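Local coordinates for PGRP-Hd - Peptidoglycan recognition protein homologue (Alvinella pompejana, PDB 3EP1), which probably recognises bacterial peptidoglycan as an innate-immunity protein related to the N-acetylmuramoyl-L-alanine amidases, at residues Pro124-Ala127 against Leu128-Leu132; Ser158-Ala161 against Phe162-Leu166. All blocks are in the same frame, centred on the assembly; numbering follows the deposited sequence.

Contacts 1 and 2 are both first turns of helices, lying about 13 Å apart between their centres and packed against each other. Contact 1 starts helix 126-141 and is partly buried; contact 2, at the start of helix 160-167, is buried. Their chemistry differs at the cap: a serine hydroxyl caps the first helix, whereas a glycine precedes the second, at its turn from helix 155-158. Each keeps an apolar face inward and a glutamine and an aspartate four residues apart on its outer side. The two helix starts meet where Pro124 CG packs 3.7 Å from Phe162 CE2 and Gln129 NE2 lies 3.2 Å from Met165 SD.

Contact 1: residues Pro124-Ala127 against Leu128-Leu132; sequences PSQA and LQDAL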
loop_
_atom_site.group_PDB
_atom_site.type_symbol
_atom_site.label_atom_id
_atom_site.label_comp_id
_atom_site.label_asym_id
_atom_site.label_seq_id
_atom_site.Cartn_x
_atom_site.Cartn_y
_atom_site.Cartn_z
ATOM N N PRO A 124 -19.960 -0.244 -10.599
ATOM C CA PRO A 124 -19.292 -1.288 -9.820
ATOM C C PRO A 124 -19.634 -1.200 -8.335
ATOM O O PRO A 124 -19.894 -0.111 -7.813
ATOM C CB PRO A 124 -17.816 -1.011 -10.082
ATOM C CG PRO A 124 -17.787 0.457 -10.220
ATOM C CD PRO A 124 -18.971 0.716 -11.118
ATOM N N SER A 125 -19.618 -2.348 -7.661
ATOM C CA SER A 125 -19.918 -2.402 -6.232
ATOM C C SER A 125 -19.009 -1.447 -5.482
ATOM O O SER A 125 -17.943 -1.071 -5.974
ATOM C CB SER A 125 -19.718 -3.821 -5.691
ATOM O OG SER A 125 -18.361 -4.227 -5.766
ATOM N N GLN A 126 -19.426 -1.060 -4.285
ATOM C CA GLN A 126 -18.631 -0.152 -3.480
ATOM C C GLN A 126 -17.356 -0.857 -3.061
ATOM O O GLN A 126 -16.309 -0.228 -2.905
ATOM C CB GLN A 126 -19.407 0.280 -2.238
ATOM C CG GLN A 126 -18.672 1.287 -1.382
ATOM C CD GLN A 126 -18.479 2.619 -2.086
ATOM O OE1 GLN A 126 -19.450 3.268 -2.489
ATOM N NE2 GLN A 126 -17.223 3.037 -2.234
ATOM N N ALA A 127 -17.454 -2.172 -2.879
ATOM C CA ALA A 127 -16.313 -2.976 -2.465
ATOM C C ALA A 127 -15.199 -2.924 -3.497
ATOM O O ALA A 127 -14.026 -2.885 -3.144
ATOM C CB ALA A 127 -16.748 -4.414 -2.239
ATOM N N LEU A 128 -15.583 -2.931 -4.771
ATOM C CA LEU A 128 -14.631 -2.889 -5.873
ATOM C C LEU A 128 -13.959 -1.518 -5.937
ATOM O O LEU A 128 -12.750 -1.420 -6.138
ATOM C CB LEU A 128 -15.350 -3.206 -7.192
ATOM C CG LEU A 128 -14.495 -3.437 -8.442
ATOM C CD1 LEU A 128 -15.310 -4.202 -9.473
ATOM C CD2 LEU A 128 -14.012 -2.115 -9.008
ATOM N N GLN A 129 -14.744 -0.462 -5.761
ATOM C CA GLN A 129 -14.205 0.896 -5.778
ATOM C C GLN A 129 -13.161 1.123 -4.696
ATOM O O GLN A 129 -12.112 1.703 -4.961
ATOM C CB GLN A 129 -15.319 1.916 -5.595
ATOM C CG GLN A 129 -16.151 2.148 -6.830
ATOM C CD GLN A 129 -17.273 3.126 -6.574
ATOM O OE1 GLN A 129 -17.054 4.217 -6.049
ATOM N NE2 GLN A 129 -18.486 2.741 -6.946
ATOM N N ASP A 130 -13.452 0.677 -3.476
ATOM C CA ASP A 130 -12.521 0.851 -2.365
ATOM C C ASP A 130 -11.215 0.111 -2.612
ATOM O O ASP A 130 -10.150 0.616 -2.273
ATOM C CB ASP A 130 -13.149 0.372 -1.054
ATOM C CG ASP A 130 -14.383 1.173 -0.675
ATOM O OD1 ASP A 130 -15.377 0.563 -0.236
ATOM O OD2 ASP A 130 -14.364 2.415 -0.816
ATOM N N ALA A 131 -11.300 -1.083 -3.196
ATOM C CA ALA A 131 -10.102 -1.867 -3.492
ATOM C C ALA A 131 -9.306 -1.095 -4.533
ATOM O O ALA A 131 -8.085 -0.975 -4.438
ATOM C CB ALA A 131 -10.479 -3.247 -4.031
ATOM N N LEU A 132 -10.016 -0.570 -5.524
ATOM C CA LEU A 132 -9.391 0.214 -6.572
ATOM C C LEU A 132 -8.677 1.379 -5.915
ATOM O O LEU A 132 -7.512 1.638 -6.188
ATOM C CB LEU A 132 -10.443 0.732 -7.549
ATOM C CG LEU A 132 -9.965 1.717 -8.621
ATOM C CD1 LEU A 132 -8.650 1.251 -9.220
ATOM C CD2 LEU A 132 -11.030 1.843 -9.698
HETATM O O HOH W 1 -16.582 5.157 -3.270
HETATM O O HOH W 2 -19.276 5.625 -4.286
#
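Pro124 and Ser125 fold against Leu128 and Gln129 at the start of helix 126-141, making a classic N-terminal cap. The inner side is closely fitted. Pro124 CB lies 4.1 Å from Leu128 CD1 and equally near Leu128 CD2, so the ring sits against both branches; its compact apolar ring suits a buried place between Leu128 and helix 160-167. Ser125 is the N-cap: its OG stands between the backbone N and the carbonyl carbon (chi1 65°), which brings it over the first turn to accept from Leu128 N at 3.2 Å. That N-H, unmatched by an earlier turn of helix, is thus satisfied, and a short hydroxyl suits the task; OG also bonds to Gln86 O. Gln129 reaches back along an extended chain and gives its NE2 to Pro124 O at 3.3 Å. The carbonyl oxygen lies close to the amide plane of Gln129, but the donor stands above the carbonyl plane of Pro124, 36° out of it. This bond ties the amide of the largely buried Gln129 to the backbone just before the helix.

The outer side is looser and wetter. Gln126, bent at chi2 (66°), folds over towards Asp130, and its NE2 donates a hydrogen bond to Asp130 OD2 at 3.3 Å, arriving from above the carboxylate plane. The other oxygen, Asp130 OD1, comes 2.9 Å from Gln126 O, two acceptors whose approach is probably unfavourable. A water lies 3.0 Å from Gln126 OE1 and also near Gln129 OE1, although it has more acceptors around it than protons to give.

In the fold, Pro124 packs on Phe162 and Met165 of helix 160-167, while Leu128 and Ala131 rest on Ile84 of strand 82-84.

Contact 2: residues Ser158-Ala161 against Phe162-Leu166; sequences SGQA and FYDML
The first turn of helix 160-167 begins at a helix-to-helix turn, where Ser158 and Gly159 meet Phe162 and Tyr163. Gly159 follows helix 155-158, leaving helical angles with a positive phi of 99°, and is also the N-cap of the next helix. Glycine suits the place, because a CB would jam against the carbonyl oxygen of Ser158. Gly159 O accepts from Tyr163 N at 3.0 Å in a nearly straight bond, and Gln160 O takes Asp164 N at 2.8 Å. Phe162 brings its CB within 3.4 Å of Ser158 O, and its chi1 of -147° leads the ring away from the turn towards Leu31 of strand 26-33 and Leu132, a buried place suited to an aromatic. Ser158 OG lies beside Phe162 CB and bonds to Thr153 OG1. On the outer face Asp164, with CG beside its backbone N (chi1 -75°), crosses the end of the exposed Gln160 side chain at a slant. With an alanine in place of Asp164, the Gln160 side chain would probably lose its carboxylate neighbour and be freer to turn. The carboxylate carbon, Asp164 CG, comes within 3.2 Å of Gln160 O.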
loop_
_atom_site.group_PDB
_atom_site.type_symbol
_atom_site.label_atom_id
_atom_site.label_comp_id
_atom_site.label_asym_id
_atom_site.label_seq_id
_atom_site.Cartn_x
_atom_site.Cartn_y
_atom_site.Cartn_z
ATOM N N SER A 158 -13.998 0.336 -20.114
ATOM C CA SER A 158 -14.509 -0.159 -18.842
ATOM C C SER A 158 -16.025 -0.139 -18.651
ATOM O O SER A 158 -16.523 -0.465 -17.574
ATOM C CB SER A 158 -13.864 0.633 -17.710
ATOM O OG SER A 158 -14.196 2.002 -17.816
ATOM N N GLY A 159 -16.760 0.253 -19.679
ATOM C CA GLY A 159 -18.204 0.293 -19.556
ATOM C C GLY A 159 -18.726 1.683 -19.257
ATOM O O GLY A 159 -18.124 2.444 -18.499
ATOM N N GLN A 160 -19.861 2.001 -19.867
ATOM C CA GLN A 160 -20.522 3.290 -19.708
ATOM C C GLN A 160 -20.730 3.646 -18.248
ATOM O O GLN A 160 -20.367 4.735 -17.810
ATOM C CB GLN A 160 -21.877 3.253 -20.397
ATOM C CG GLN A 160 -21.962 4.059 -21.677
ATOM C CD GLN A 160 -21.801 5.530 -21.427
ATOM O OE1 GLN A 160 -22.243 6.042 -20.399
ATOM N NE2 GLN A 160 -21.180 6.228 -22.370
ATOM N N ALA A 161 -21.319 2.716 -17.502
ATOM C CA ALA A 161 -21.588 2.942 -16.093
ATOM C C ALA A 161 -20.333 3.313 -15.313
ATOM O O ALA A 161 -20.373 4.188 -14.460
ATOM C CB ALA A 161 -22.255 1.710 -15.476
ATOM N N PHE A 162 -19.215 2.662 -15.600
ATOM C CA PHE A 162 -17.990 2.975 -14.878
ATOM C C PHE A 162 -17.462 4.347 -15.254
ATOM O O PHE A 162 -17.048 5.118 -14.398
ATOM C CB PHE A 162 -16.906 1.936 -15.159
ATOM C CG PHE A 162 -16.002 1.687 -13.991
ATOM C CD1 PHE A 162 -15.459 2.753 -13.274
ATOM C CD2 PHE A 162 -15.713 0.387 -13.584
ATOM C CE1 PHE A 162 -14.649 2.525 -12.169
ATOM C CE2 PHE A 162 -14.899 0.147 -12.478
ATOM C CZ PHE A 162 -14.368 1.215 -11.769
ATOM N N TYR A 163 -17.456 4.630 -16.548
ATOM C CA TYR A 163 -16.985 5.905 -17.071
ATOM C C TYR A 163 -17.804 7.073 -16.520
ATOM O O TYR A 163 -17.251 8.094 -16.120
ATOM C CB TYR A 163 -17.075 5.896 -18.599
ATOM C CG TYR A 163 -16.666 7.188 -19.253
ATOM C CD1 TYR A 163 -15.324 7.484 -19.482
ATOM C CD2 TYR A 163 -17.622 8.121 -19.639
ATOM C CE1 TYR A 163 -14.945 8.677 -20.087
ATOM C CE2 TYR A 163 -17.257 9.318 -20.241
ATOM C CZ TYR A 163 -15.918 9.590 -20.464
ATOM O OH TYR A 163 -15.554 10.771 -21.078
ATOM N N ASP A 164 -19.124 6.919 -16.510
ATOM C CA ASP A 164 -20.018 7.964 -16.018
ATOM C C ASP A 164 -19.689 8.368 -14.594
ATOM O O ASP A 164 -19.675 9.550 -14.265
ATOM C CB ASP A 164 -21.472 7.488 -16.062
ATOM C CG ASP A 164 -22.042 7.466 -17.463
ATOM O OD1 ASP A 164 -23.124 6.867 -17.646
ATOM O OD2 ASP A 164 -21.418 8.048 -18.374
ATOM N N MET A 165 -19.430 7.367 -13.760
ATOM C CA MET A 165 -19.122 7.572 -12.349
ATOM C C MET A 165 -17.820 8.310 -12.048
ATOM O O MET A 165 -17.774 9.159 -11.152
ATOM C CB MET A 165 -19.103 6.225 -11.637
ATOM C CG MET A 165 -18.748 6.338 -10.181
ATOM S SD MET A 165 -18.590 4.732 -9.448
ATOM C CE MET A 165 -16.822 4.452 -9.705
ATOM N N LEU A 166 -16.753 7.973 -12.767
ATOM C CA LEU A 166 -15.469 8.638 -12.544
ATOM C C LEU A 166 -15.540 10.047 -13.112
ATOM O O LEU A 166 -14.960 10.985 -12.567
ATOM C CB LEU A 166 -14.341 7.879 -13.236
ATOM C CG LEU A 166 -14.183 6.428 -12.809
ATOM C CD1 LEU A 166 -13.151 5.765 -13.687
ATOM C CD2 LEU A 166 -13.782 6.372 -11.341
#